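Long-range contact in endonuclease II (Enterobacteria phage t4, PDB 2WSH), which nicks and cleaves cytosine-containing host DNA in a sequence-specific, magnesium-dependent manner, so that the phage can scavenge the nucleotides for its own DNA: residues F17-E22 / K96-A101. The protein carries 1 engineered substitution. Residues are numbered along the deposited sequence; the frame is centred on the assembly and turned at random.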
loop_
_atom_site.group_PDB
_atom_site.type_symbol
_atom_site.label_atom_id
_atom_site.label_comp_id
_atom_site.label_asym_id
_atom_site.label_seq_id
_atom_site.Cartn_x
_atom_site.Cartn_y
_atom_site.Cartn_z
ATOM N N PHE A 17 5.383 -15.100 15.337
ATOM C CA PHE A 17 4.215 -15.600 16.044
ATOM C C PHE A 17 4.495 -15.514 17.533
ATOM O O PHE A 17 5.524 -15.984 18.008
ATOM C CB PHE A 17 3.906 -17.045 15.649
ATOM C CG PHE A 17 3.143 -17.176 14.360
ATOM C CD1 PHE A 17 1.756 -17.145 14.355
ATOM C CD2 PHE A 17 3.809 -17.345 13.157
ATOM C CE1 PHE A 17 1.050 -17.269 13.173
ATOM C CE2 PHE A 17 3.109 -17.469 11.969
ATOM C CZ PHE A 17 1.728 -17.430 11.978
ATOM N N ILE A 18 3.582 -14.895 18.266
ATOM C CA ILE A 18 3.720 -14.788 19.707
ATOM C C ILE A 18 2.681 -15.682 20.375
ATOM O O ILE A 18 1.511 -15.672 19.995
ATOM C CB ILE A 18 3.566 -13.334 20.165
ATOM C CG1 ILE A 18 4.738 -12.501 19.642
ATOM C CG2 ILE A 18 3.485 -13.248 21.682
ATOM C CD1 ILE A 18 4.504 -11.019 19.699
ATOM N N LYS A 19 3.116 -16.474 21.349
ATOM C CA LYS A 19 2.205 -17.373 22.045
ATOM C C LYS A 19 1.093 -16.591 22.718
ATOM O O LYS A 19 1.342 -15.650 23.472
ATOM C CB LYS A 19 2.937 -18.234 23.074
ATOM C CG LYS A 19 1.989 -18.972 24.004
ATOM C CD LYS A 19 2.655 -20.156 24.678
ATOM C CE LYS A 19 1.679 -20.853 25.609
ATOM N NZ LYS A 19 2.274 -22.052 26.258
ATOM N N TYR A 20 -0.140 -16.988 22.438
ATOM C CA TYR A 20 -1.298 -16.280 22.947
ATOM C C TYR A 20 -1.845 -16.986 24.176
ATOM O O TYR A 20 -2.006 -16.374 25.226
ATOM C CB TYR A 20 -2.369 -16.171 21.862
ATOM C CG TYR A 20 -3.631 -15.466 22.305
ATOM C CD1 TYR A 20 -3.626 -14.113 22.620
ATOM C CD2 TYR A 20 -4.832 -16.154 22.399
ATOM C CE1 TYR A 20 -4.785 -13.470 23.025
ATOM C CE2 TYR A 20 -5.991 -15.522 22.802
ATOM C CZ TYR A 20 -5.964 -14.180 23.111
ATOM O OH TYR A 20 -7.125 -13.557 23.506
ATOM N N THR A 21 -2.131 -18.276 24.049
ATOM C CA THR A 21 -2.598 -19.046 25.193
ATOM C C THR A 21 -2.418 -20.543 25.000
ATOM O O THR A 21 -2.051 -21.012 23.922
ATOM C CB THR A 21 -4.080 -18.754 25.526
ATOM O OG1 THR A 21 -4.408 -19.330 26.797
ATOM C CG2 THR A 21 -5.000 -19.343 24.464
ATOM N N GLU A 22 -2.678 -21.285 26.068
ATOM C CA GLU A 22 -2.594 -22.734 26.053
ATOM C C GLU A 22 -3.910 -23.277 26.588
ATOM O O GLU A 22 -4.535 -22.655 27.444
ATOM C CB GLU A 22 -1.425 -23.191 26.925
ATOM C CG GLU A 22 -1.301 -24.692 27.114
ATOM C CD GLU A 22 0.024 -25.082 27.747
ATOM O OE1 GLU A 22 0.971 -24.273 27.686
ATOM O OE2 GLU A 22 0.123 -26.199 28.298
ATOM N N LYS A 96 -0.022 -31.284 24.500
ATOM C CA LYS A 96 -0.027 -29.850 24.769
ATOM C C LYS A 96 -0.637 -29.101 23.590
ATOM O O LYS A 96 -0.229 -29.307 22.452
ATOM C CB LYS A 96 1.397 -29.350 25.005
ATOM C CG LYS A 96 1.465 -27.931 25.549
ATOM C CD LYS A 96 2.740 -27.231 25.114
ATOM C CE LYS A 96 3.945 -28.149 25.227
ATOM N NZ LYS A 96 5.144 -27.580 24.544
ATOM N N VAL A 97 -1.602 -28.227 23.866
ATOM C CA VAL A 97 -2.312 -27.507 22.809
ATOM C C VAL A 97 -2.132 -26.002 22.956
ATOM O O VAL A 97 -2.621 -25.400 23.916
ATOM C CB VAL A 97 -3.824 -27.818 22.826
ATOM C CG1 VAL A 97 -4.545 -27.012 21.749
ATOM C CG2 VAL A 97 -4.070 -29.310 22.651
ATOM N N GLU A 98 -1.445 -25.395 21.994
ATOM C CA GLU A 98 -1.114 -23.979 22.074
ATOM C C GLU A 98 -1.649 -23.179 20.895
ATOM O O GLU A 98 -1.728 -23.677 19.772
ATOM C CB GLU A 98 0.404 -23.796 22.160
ATOM C CG GLU A 98 1.037 -24.428 23.386
ATOM C CD GLU A 98 2.551 -24.366 23.350
ATOM O OE1 GLU A 98 3.149 -24.913 22.399
ATOM O OE2 GLU A 98 3.145 -23.775 24.276
ATOM N N PHE A 99 -2.021 -21.936 21.169
ATOM C CA PHE A 99 -2.392 -20.990 20.131
ATOM C C PHE A 99 -1.364 -19.871 20.065
ATOM O O PHE A 99 -1.011 -19.283 21.088
ATOM C CB PHE A 99 -3.770 -20.398 20.426
ATOM C CG PHE A 99 -4.900 -21.353 20.198
ATOM C CD1 PHE A 99 -5.607 -21.333 19.010
ATOM C CD2 PHE A 99 -5.252 -22.275 21.168
ATOM C CE1 PHE A 99 -6.651 -22.213 18.794
ATOM C CE2 PHE A 99 -6.290 -23.160 20.955
ATOM C CZ PHE A 99 -6.990 -23.129 19.767
ATOM N N TYR A 100 -0.884 -19.588 18.858
ATOM C CA TYR A 100 -0.013 -18.448 18.609
ATOM C C TYR A 100 -0.748 -17.430 17.748
ATOM O O TYR A 100 -1.656 -17.783 16.998
ATOM C CB TYR A 100 1.254 -18.890 17.881
ATOM C CG TYR A 100 2.243 -19.647 18.735
ATOM C CD1 TYR A 100 3.456 -19.072 19.098
ATOM C CD2 TYR A 100 1.972 -20.938 19.169
ATOM C CE1 TYR A 100 4.370 -19.762 19.873
ATOM C CE2 TYR A 100 2.879 -21.634 19.947
ATOM C CZ TYR A 100 4.076 -21.041 20.295
ATOM O OH TYR A 100 4.984 -21.728 21.067
ATOM N N ALA A 101 -0.350 -16.167 17.843
ATOM C CA ALA A 101 -0.961 -15.122 17.031
ATOM C C ALA A 101 0.091 -14.289 16.316
ATOM O O ALA A 101 1.105 -13.920 16.906
ATOM C CB ALA A 101 -1.841 -14.236 17.888
HETATM O O HOH W 1 -2.036 -28.068 26.640
#
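Strand 18-22 pairs antiparallel with the start of the long strand 97-111, and a classic beta bulge interrupts the pairing. Ile18 and Ala101 exchange backbone hydrogen bonds, with Ile18 N 3.0 Å from Ala101 O. At the bulge, Tyr20 and Thr21 both face Phe99. Phe99 O takes a bond from Tyr20 N at 2.8 Å, in the carbonyl plane, and a weak one from Thr21 N. Phe99 N returns a nearly straight bond (178°) to Thr21 O.

Tyr20 sits at the bulge with its CB 3.5 Å from Phe99 O, and its ring then leads away from strand 97-101, packing on Ile36 and on Leu61 of helix 61-73. The Tyr20 hydroxyl is hydrogen-bonded to Pro37 O. Lys19, Glu22, Glu98 and Tyr100 share one face. Lys19 CA sits over one face of the Tyr100 ring, 4.0 Å from the centroid, in a CH-pi contact. Phe17 O lies at the edge of that ring, in its plane.

With CG anti to the backbone N (chi1 168°) and an extended chain, Lys19 runs along its strand past the bulge. Its NZ reaches Glu98 OE2 at 2.8 Å and Glu22 OE1 at 2.9 Å, using the anti lone pair of each. The two carboxylate planes stand nearly perpendicular (85°), and Glu22 OE1 lies 4.1 Å from Glu98 OE2. The shared ammonium probably offsets this repulsion. Lys96 lies across the end of Glu22, CG to OE2, while its NZ pairs with Asp50. A water accepts from Val97 N and donates weakly to Glu22 OE2.

Strand 42-48 pairs with the other edge of 97-101, and Phe99 packs on Ile65 of helix 61-73. The contact thus adds an N-terminal strand, with its classic bulge, to the central antiparallel sheet of the GIY-YIG nuclease fold.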